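Local structure of 4-diphosphocytidyl-2C-methyl-D-erythritol synthase (Neisseria gonorrhoeae, 1VGW) at residues 136-141 with 204-209; 115-120 with 210-215; 102-107 with 171-176. The protein probably catalyses cytidylyl transfer from CTP to 2-C-methyl-D-erythritol 4-phosphate, giving 4-diphosphocytidyl-2-C-methyl-D-erythritol and diphosphate in isoprenoid precursor biosynthesis. All coordinates share one frame; numbering follows the deposited sequence.

Contact 1 (136-141 with 204-209); sequences GILAVP and LLIQGD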
loop_
_atom_site.group_PDB
_atom_site.type_symbol
_atom_site.label_atom_id
_atom_site.label_comp_id
_atom_site.label_asym_id
_atom_site.label_seq_id
_atom_site.Cartn_x
_atom_site.Cartn_y
_atom_site.Cartn_z
ATOM N N GLY B 136 17.430 -11.927 2.919
ATOM C CA GLY B 136 16.373 -11.085 3.510
ATOM C C GLY B 136 15.777 -10.178 2.427
ATOM O O GLY B 136 16.216 -10.204 1.291
ATOM N N ILE B 137 14.623 -9.524 2.743
ATOM C CA ILE B 137 13.968 -8.713 1.741
ATOM C C ILE B 137 13.460 -7.420 2.346
ATOM O O ILE B 137 13.288 -7.301 3.546
ATOM C CB ILE B 137 12.737 -9.411 1.113
ATOM C CG1 ILE B 137 11.598 -9.503 2.147
ATOM C CG2 ILE B 137 13.053 -10.788 0.547
ATOM C CD1 ILE B 137 10.348 -10.193 1.617
ATOM N N LEU B 138 13.189 -6.447 1.455
ATOM C CA LEU B 138 12.558 -5.215 1.990
ATOM C C LEU B 138 11.048 -5.525 2.083
ATOM O O LEU B 138 10.533 -6.352 1.293
ATOM C CB LEU B 138 12.772 -4.011 1.093
ATOM C CG LEU B 138 14.159 -3.389 1.005
ATOM C CD1 LEU B 138 14.168 -2.160 0.101
ATOM C CD2 LEU B 138 14.695 -3.027 2.375
ATOM N N ALA B 139 10.395 -4.945 3.084
ATOM C CA ALA B 139 8.929 -5.218 3.208
ATOM C C ALA B 139 8.335 -4.219 4.203
ATOM O O ALA B 139 9.138 -3.529 4.888
ATOM C CB ALA B 139 8.733 -6.645 3.643
ATOM N N VAL B 140 7.042 -4.014 4.179
ATOM C CA VAL B 140 6.345 -3.117 5.101
ATOM C C VAL B 140 5.165 -3.823 5.772
ATOM O O VAL B 140 4.420 -4.598 5.152
ATOM C CB VAL B 140 5.824 -1.831 4.414
ATOM C CG1 VAL B 140 6.970 -1.053 3.758
ATOM C CG2 VAL B 140 4.732 -2.099 3.401
ATOM N N PRO B 141 4.901 -3.540 7.037
ATOM C CA PRO B 141 3.800 -4.189 7.734
ATOM C C PRO B 141 2.462 -3.835 7.131
ATOM O O PRO B 141 2.334 -2.716 6.608
ATOM C CB PRO B 141 3.921 -3.684 9.169
ATOM C CG PRO B 141 5.301 -3.143 9.292
ATOM C CD PRO B 141 5.643 -2.620 7.911
ATOM N N LEU B 204 15.428 -12.871 6.501
ATOM C CA LEU B 204 15.061 -11.770 7.406
ATOM C C LEU B 204 14.045 -10.843 6.721
ATOM O O LEU B 204 13.983 -10.775 5.484
ATOM C CB LEU B 204 16.283 -10.925 7.807
ATOM C CG LEU B 204 17.524 -11.565 8.366
ATOM C CD1 LEU B 204 18.679 -10.564 8.467
ATOM C CD2 LEU B 204 17.287 -12.114 9.771
ATOM N N LEU B 205 13.286 -10.090 7.506
ATOM C CA LEU B 205 12.390 -9.061 6.988
ATOM C C LEU B 205 13.006 -7.695 7.404
ATOM O O LEU B 205 13.118 -7.436 8.608
ATOM C CB LEU B 205 10.965 -9.113 7.526
ATOM C CG LEU B 205 10.045 -10.186 6.965
ATOM C CD1 LEU B 205 8.945 -10.534 7.957
ATOM C CD2 LEU B 205 9.446 -9.817 5.614
ATOM N N ILE B 206 13.387 -6.900 6.416
ATOM C CA ILE B 206 13.970 -5.563 6.648
ATOM C C ILE B 206 12.982 -4.480 6.172
ATOM O O ILE B 206 12.274 -4.581 5.156
ATOM C CB ILE B 206 15.298 -5.462 5.916
ATOM C CG1 ILE B 206 16.346 -6.400 6.618
ATOM C CG2 ILE B 206 15.873 -4.084 5.793
ATOM C CD1 ILE B 206 16.705 -7.528 5.651
ATOM N N GLN B 207 12.819 -3.447 6.966
ATOM C CA GLN B 207 11.910 -2.355 6.728
ATOM C C GLN B 207 12.163 -1.658 5.410
ATOM O O GLN B 207 13.261 -1.172 5.148
ATOM C CB GLN B 207 11.954 -1.345 7.874
ATOM C CG GLN B 207 11.088 -0.146 7.714
ATOM C CD GLN B 207 9.589 -0.350 7.661
ATOM O OE1 GLN B 207 8.971 -1.261 8.258
ATOM N NE2 GLN B 207 8.950 0.584 6.949
ATOM N N GLY B 208 11.128 -1.603 4.558
ATOM C CA GLY B 208 11.256 -0.938 3.263
ATOM C C GLY B 208 10.834 0.529 3.360
ATOM O O GLY B 208 11.326 1.271 4.214
ATOM N N ASP B 209 9.878 0.921 2.517
ATOM C CA ASP B 209 9.405 2.303 2.493
ATOM C C ASP B 209 8.174 2.496 1.623
ATOM O O ASP B 209 8.064 1.965 0.514
ATOM C CB ASP B 209 10.569 3.160 1.951
ATOM C CG ASP B 209 10.337 4.647 2.069
ATOM O OD1 ASP B 209 10.940 5.287 2.959
ATOM O OD2 ASP B 209 9.566 5.184 1.241
#
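The side-chain amide of Q207 meets the C-terminal end of strand 136-141 at both of its polar atoms: OE1 lies 3.6 Å from P141 CD, and NE2 is 4.1 Å from V140 CG1. The two side chains P141 and Q207 cross at about a right angle, and W164 of strand 163-167 touches both. A bend at chi2 (64°) folds the glutamine back, so that a residue whose CB leaves the neighbouring strand still reaches it with its amide. Next to this contact runs a parallel ladder in which alternate residues of 136-141 do the bonding across this contact. I137 N donates to L204 O at 3.1 Å, and I137 O receives I206 N at 2.9 Å. Two residues on, A139 N donates a hydrogen bond to I206 O at 2.8 Å, a bent one (136° at the hydrogen), while A139 O takes G208 N, also at 2.8 Å. I206 O is further approached by the CA-H of L138. The strands diverge by 56°, a strong twist, and the last of these bonds already belongs to the loop beyond 204-207. Each face of the ladder has its own apolar set. L205 CD2 comes over A139 CB at 3.8 Å and lies alongside I137, and from this side I154 and A149 of the second subunit pack on I137 and L205, respectively. On the other face, L138 CD2 meets I206 CG2 at 3.8 Å, both side chains resting on L125 of helix 119-129. Helix on one face, partner subunit on the other: this is a parallel strand pair from the Rossmann-like alpha/beta sheet of the GT-A nucleotidyltransferases, here also a surface of the dimer.

Contact 2 (115-120 with 210-215); sequences CCLPSE and ARNLKL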
loop_
_atom_site.group_PDB
_atom_site.type_symbol
_atom_site.label_atom_id
_atom_site.label_comp_id
_atom_site.label_asym_id
_atom_site.label_seq_id
_atom_site.Cartn_x
_atom_site.Cartn_y
_atom_site.Cartn_z
ATOM N N CYS B 115 11.117 2.400 -9.334
ATOM C CA CYS B 115 12.101 3.421 -9.564
ATOM C C CYS B 115 12.256 4.461 -8.505
ATOM O O CYS B 115 13.008 5.434 -8.730
ATOM C CB CYS B 115 11.950 4.079 -10.947
ATOM S SG CYS B 115 10.338 4.894 -11.252
ATOM N N CYS B 116 11.654 4.319 -7.359
ATOM C CA CYS B 116 11.769 5.302 -6.289
ATOM C C CYS B 116 12.324 4.688 -5.018
ATOM O O CYS B 116 12.102 5.204 -3.925
ATOM C CB CYS B 116 10.379 5.922 -6.037
ATOM S SG CYS B 116 9.849 6.955 -7.467
ATOM N N LEU B 117 13.072 3.589 -5.155
ATOM C CA LEU B 117 13.673 2.933 -4.001
ATOM C C LEU B 117 14.655 3.867 -3.306
ATOM O O LEU B 117 15.703 4.169 -3.880
ATOM C CB LEU B 117 14.456 1.702 -4.538
ATOM C CG LEU B 117 15.457 1.087 -3.534
ATOM C CD1 LEU B 117 14.701 0.403 -2.414
ATOM C CD2 LEU B 117 16.475 0.202 -4.219
ATOM N N PRO B 118 14.369 4.320 -2.104
ATOM C CA PRO B 118 15.243 5.199 -1.379
ATOM C C PRO B 118 16.618 4.604 -1.124
ATOM O O PRO B 118 16.824 3.585 -0.449
ATOM C CB PRO B 118 14.579 5.414 -0.025
ATOM C CG PRO B 118 13.385 4.587 0.006
ATOM C CD PRO B 118 13.135 4.016 -1.355
ATOM N N SER B 119 17.646 5.402 -1.429
ATOM C CA SER B 119 19.017 5.011 -1.164
ATOM C C SER B 119 19.235 4.507 0.254
ATOM O O SER B 119 19.982 3.570 0.515
ATOM C CB SER B 119 19.914 6.258 -1.385
ATOM O OG SER B 119 21.241 5.783 -1.481
ATOM N N GLU B 120 18.595 5.129 1.238
ATOM C CA GLU B 120 18.711 4.703 2.619
ATOM C C GLU B 120 18.176 3.283 2.831
ATOM O O GLU B 120 18.708 2.515 3.649
ATOM C CB GLU B 120 17.941 5.694 3.513
ATOM C CG GLU B 120 18.564 5.885 4.876
ATOM C CD GLU B 120 17.959 7.003 5.702
ATOM O OE1 GLU B 120 18.063 6.945 6.964
ATOM O OE2 GLU B 120 17.398 7.970 5.127
ATOM N N ALA B 210 7.313 3.444 2.011
ATOM C CA ALA B 210 6.100 3.771 1.311
ATOM C C ALA B 210 6.311 4.345 -0.085
ATOM O O ALA B 210 5.426 4.241 -0.936
ATOM C CB ALA B 210 5.270 4.783 2.117
ATOM N N ARG B 211 7.477 4.950 -0.322
ATOM C CA ARG B 211 7.802 5.505 -1.634
ATOM C C ARG B 211 8.316 4.435 -2.593
ATOM O O ARG B 211 8.291 4.662 -3.816
ATOM C CB ARG B 211 8.909 6.579 -1.527
ATOM C CG ARG B 211 8.587 7.783 -0.670
ATOM C CD ARG B 211 9.674 7.984 0.399
ATOM N NE ARG B 211 10.878 8.580 -0.103
ATOM C CZ ARG B 211 12.082 8.597 0.452
ATOM N NH1 ARG B 211 13.095 9.195 -0.177
ATOM N NH2 ARG B 211 12.295 8.024 1.627
ATOM N N ASN B 212 8.736 3.273 -2.099
ATOM C CA ASN B 212 9.265 2.180 -2.930
ATOM C C ASN B 212 8.175 1.438 -3.664
ATOM O O ASN B 212 8.169 0.189 -3.801
ATOM C CB ASN B 212 10.043 1.211 -2.010
ATOM C CG ASN B 212 10.846 0.151 -2.716
ATOM O OD1 ASN B 212 11.250 0.298 -3.877
ATOM N ND2 ASN B 212 11.097 -0.970 -2.040
ATOM N N LEU B 213 7.185 2.161 -4.184
ATOM C CA LEU B 213 6.062 1.530 -4.858
ATOM C C LEU B 213 6.396 1.150 -6.281
ATOM O O LEU B 213 7.339 1.654 -6.855
ATOM C CB LEU B 213 4.821 2.388 -4.800
ATOM C CG LEU B 213 4.877 3.850 -5.204
ATOM C CD1 LEU B 213 5.658 4.095 -6.474
ATOM C CD2 LEU B 213 3.439 4.387 -5.330
ATOM N N LYS B 214 5.595 0.294 -6.864
ATOM C CA LYS B 214 5.809 -0.158 -8.240
ATOM C C LYS B 214 4.893 0.581 -9.198
ATOM O O LYS B 214 3.764 0.911 -8.818
ATOM C CB LYS B 214 5.479 -1.668 -8.258
ATOM C CG LYS B 214 6.079 -2.433 -9.410
ATOM C CD LYS B 214 5.503 -3.852 -9.490
ATOM C CE LYS B 214 6.235 -4.639 -10.557
ATOM N NZ LYS B 214 5.485 -5.829 -11.037
ATOM N N LEU B 215 5.333 0.851 -10.406
ATOM C CA LEU B 215 4.564 1.514 -11.430
ATOM C C LEU B 215 3.784 0.489 -12.263
ATOM O O LEU B 215 4.355 -0.127 -13.160
ATOM C CB LEU B 215 5.446 2.393 -12.321
ATOM C CG LEU B 215 4.768 3.155 -13.471
ATOM C CD1 LEU B 215 3.275 3.346 -13.224
ATOM C CD2 LEU B 215 5.394 4.531 -13.684
HETATM O O HOH W 1 9.903 2.338 -6.460
#
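L213 O accepts a hydrogen bond from a water molecule at 2.7 Å, and the same water takes the N-H of C116 at 2.8 Å, joining two loop backbones that make no direct hydrogen bond. In this alpha/beta fold the loops are the one entering helix 119-129, with P118 at its N-cap position, and the one between strand 204-207 and helix 218-228. C116 CB presses against R211 O, 3.3 Å away, which receives a weak bond from L213 N within its own turn. Bent at chi2 and chi3, R211 brings its guanidinium to P118: the CB-CG side of the pyrrolidine lies over one face, with CG 3.9 Å above the plane and displaced toward the rim. D209 OD2 accepts the backbone N-H of R211, and the same carboxylate holds the guanidinium through OD1 and NH2. K214, which continues this loop, is predicted to position 2-C-methyl-D-erythritol 4-phosphate, but its CB points away from 115-120, its side chain touching D111 and R114. N212 lies alongside L117. Its CG stands anti to the backbone N (chi1 -170°), bringing OD1 to 3.6 Å from L117 CB, while ND2 is hydrogen-bonded to Q167 OE1 and T168 O.

Contact 3 (102-107 with 171-176); sequences AETDNI and LFQAGL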
loop_
_atom_site.group_PDB
_atom_site.type_symbol
_atom_site.label_atom_id
_atom_site.label_comp_id
_atom_site.label_asym_id
_atom_site.label_seq_id
_atom_site.Cartn_x
_atom_site.Cartn_y
_atom_site.Cartn_z
ATOM N N ALA B 102 30.714 -15.332 -7.191
ATOM C CA ALA B 102 31.107 -16.611 -6.523
ATOM C C ALA B 102 29.864 -17.157 -5.808
ATOM O O ALA B 102 28.950 -16.365 -5.423
ATOM C CB ALA B 102 32.179 -16.336 -5.478
ATOM N N GLU B 103 29.910 -18.443 -5.421
ATOM C CA GLU B 103 28.788 -19.040 -4.692
ATOM C C GLU B 103 28.339 -18.188 -3.521
ATOM O O GLU B 103 27.138 -18.186 -3.188
ATOM C CB GLU B 103 29.152 -20.434 -4.150
ATOM C CG GLU B 103 29.151 -21.572 -5.142
ATOM C CD GLU B 103 27.918 -22.429 -5.102
ATOM O OE1 GLU B 103 27.483 -22.977 -6.156
ATOM O OE2 GLU B 103 27.282 -22.583 -4.044
ATOM N N THR B 104 29.243 -17.531 -2.801
ATOM C CA THR B 104 28.891 -16.754 -1.630
ATOM C C THR B 104 28.631 -15.289 -1.811
ATOM O O THR B 104 28.397 -14.586 -0.786
ATOM C CB THR B 104 30.007 -16.937 -0.524
ATOM O OG1 THR B 104 31.277 -16.787 -1.192
ATOM C CG2 THR B 104 29.940 -18.328 0.063
ATOM N N ASP B 105 28.756 -14.704 -2.990
ATOM C CA ASP B 105 28.428 -13.286 -3.201
ATOM C C ASP B 105 26.895 -13.083 -3.160
ATOM O O ASP B 105 26.144 -14.018 -3.461
ATOM C CB ASP B 105 28.891 -12.873 -4.613
ATOM C CG ASP B 105 30.407 -12.700 -4.714
ATOM O OD1 ASP B 105 31.043 -12.224 -3.771
ATOM O OD2 ASP B 105 30.973 -13.057 -5.772
ATOM N N ASN B 106 26.413 -11.911 -2.857
ATOM C CA ASN B 106 25.005 -11.578 -2.802
ATOM C C ASN B 106 24.404 -11.107 -4.138
ATOM O O ASN B 106 25.004 -10.287 -4.864
ATOM C CB ASN B 106 24.815 -10.469 -1.739
ATOM C CG ASN B 106 25.193 -10.876 -0.353
ATOM O OD1 ASN B 106 24.848 -11.959 0.130
ATOM N ND2 ASN B 106 25.911 -10.025 0.402
ATOM N N ILE B 107 23.217 -11.602 -4.480
ATOM C CA ILE B 107 22.495 -11.165 -5.725
ATOM C C ILE B 107 21.240 -10.385 -5.297
ATOM O O ILE B 107 20.458 -10.981 -4.498
ATOM C CB ILE B 107 22.012 -12.373 -6.499
ATOM C CG1 ILE B 107 23.108 -13.381 -6.834
ATOM C CG2 ILE B 107 21.204 -12.005 -7.750
ATOM C CD1 ILE B 107 24.220 -12.875 -7.723
ATOM N N LEU B 171 17.431 -10.032 -1.461
ATOM C CA LEU B 171 18.870 -10.362 -1.459
ATOM C C LEU B 171 19.239 -11.735 -0.979
ATOM O O LEU B 171 19.065 -12.032 0.222
ATOM C CB LEU B 171 19.555 -9.258 -0.675
ATOM C CG LEU B 171 20.772 -9.308 0.160
ATOM C CD1 LEU B 171 21.620 -10.566 0.153
ATOM C CD2 LEU B 171 21.639 -8.078 -0.027
ATOM N N PHE B 172 19.800 -12.581 -1.850
ATOM C CA PHE B 172 20.271 -13.902 -1.516
ATOM C C PHE B 172 21.646 -14.249 -2.114
ATOM O O PHE B 172 22.057 -13.702 -3.153
ATOM C CB PHE B 172 19.244 -14.981 -1.988
ATOM C CG PHE B 172 17.912 -14.792 -1.311
ATOM C CD1 PHE B 172 16.836 -14.267 -2.049
ATOM C CD2 PHE B 172 17.742 -14.996 0.047
ATOM C CE1 PHE B 172 15.644 -14.013 -1.384
ATOM C CE2 PHE B 172 16.552 -14.778 0.700
ATOM C CZ PHE B 172 15.474 -14.256 -0.061
ATOM N N GLN B 173 22.360 -15.162 -1.461
ATOM C CA GLN B 173 23.638 -15.691 -1.932
ATOM C C GLN B 173 23.386 -16.337 -3.306
ATOM O O GLN B 173 22.382 -17.061 -3.432
ATOM C CB GLN B 173 24.150 -16.824 -0.986
ATOM C CG GLN B 173 24.739 -16.327 0.329
ATOM C CD GLN B 173 25.201 -17.516 1.182
ATOM O OE1 GLN B 173 26.240 -18.129 0.885
ATOM N NE2 GLN B 173 24.359 -17.896 2.139
ATOM N N ALA B 174 24.302 -16.192 -4.235
ATOM C CA ALA B 174 24.136 -16.766 -5.572
ATOM C C ALA B 174 23.911 -18.230 -5.580
ATOM O O ALA B 174 23.026 -18.743 -6.295
ATOM C CB ALA B 174 25.361 -16.337 -6.397
ATOM N N GLY B 175 24.692 -19.017 -4.793
ATOM C CA GLY B 175 24.519 -20.471 -4.759
ATOM C C GLY B 175 23.219 -20.882 -4.084
ATOM O O GLY B 175 22.523 -21.782 -4.618
ATOM N N LEU B 176 22.800 -20.266 -2.998
ATOM C CA LEU B 176 21.500 -20.554 -2.384
ATOM C C LEU B 176 20.323 -20.223 -3.315
ATOM O O LEU B 176 19.347 -20.988 -3.443
ATOM C CB LEU B 176 21.370 -19.701 -1.100
ATOM C CG LEU B 176 20.046 -19.782 -0.372
ATOM C CD1 LEU B 176 19.731 -21.200 0.097
ATOM C CD2 LEU B 176 20.034 -18.821 0.827
#
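I107 and F172 face each other as an antiparallel hydrogen-bonded pair, I107 N to F172 O at 2.7 Å and F172 N to I107 O at 3.2 Å, and N106 with Q173 forms the next, non-hydrogen-bonded pair before 171-176 turns into helix 174-180. There the ladder ends, and the start of the helix takes over the bonding. Q173 occupies the N-cap position, and the first N-H groups of the helix point to carbonyls of 102-107: A174 N reaches D105 O at 3.0 Å, almost straight along the carbonyl (178°), whereas G175 N meets E103 O, also at 3.0 Å, in the carbonyl plane on a lone pair. The type I turn from A102 to D105, closed by D105 N donating to A102 O and braced by A102 N donating to D105 OD2 at 2.7 Å, sets these two oxygens in place; the second carboxylate oxygen takes the backbone N of K6. Among the side chains, I107 CG1 packs on A174 CB at 3.7 Å, with L95 and L96 of helix 84-98 touching I107 and A174 in turn. N106 and L171 lie at a slant to each other, with N106 OD1 3.5 Å from L171 CD1, while N106 ND2 is bonded to G130 O. Q173 runs beside T104, and its NE2 is bonded to A133 O. E103 bends at chi2 (-100°), laying its carboxylate against the glycine, with OE2 3.6 Å from G175 CA; E103 OE2 also makes a long, weak ion pair with R179. Backbone carbonyls from a turn thus satisfy N-H groups that a helix cannot bond within its own first turn, and the acidic E103 beside the partly positive start of the helix probably adds a favourable electrostatic term.

How the contacts relate
Along the chain the segments come in the order 102-107, 115-120, 136-141, 171-176, 204-209 and 210-215, so contact 1 is nested inside the loop closed by contact 2, while contact 3 crosses both. Contacts 1 and 3 share the main sheet, in which strands 136-141 and 169-173 are neighbours; their centres lie about 19 Å apart, joined by a probable G136–L171 backbone bond. The centres of contacts 1 and 2 are about 12 Å apart, and the two touch through L117 and L138. Contacts 2 and 3, about 24 Å between centres, lie on opposite sides of the chain's centre. Strand 136-141 thus touches both other contacts, through L138 toward contact 2 and G136 toward contact 3.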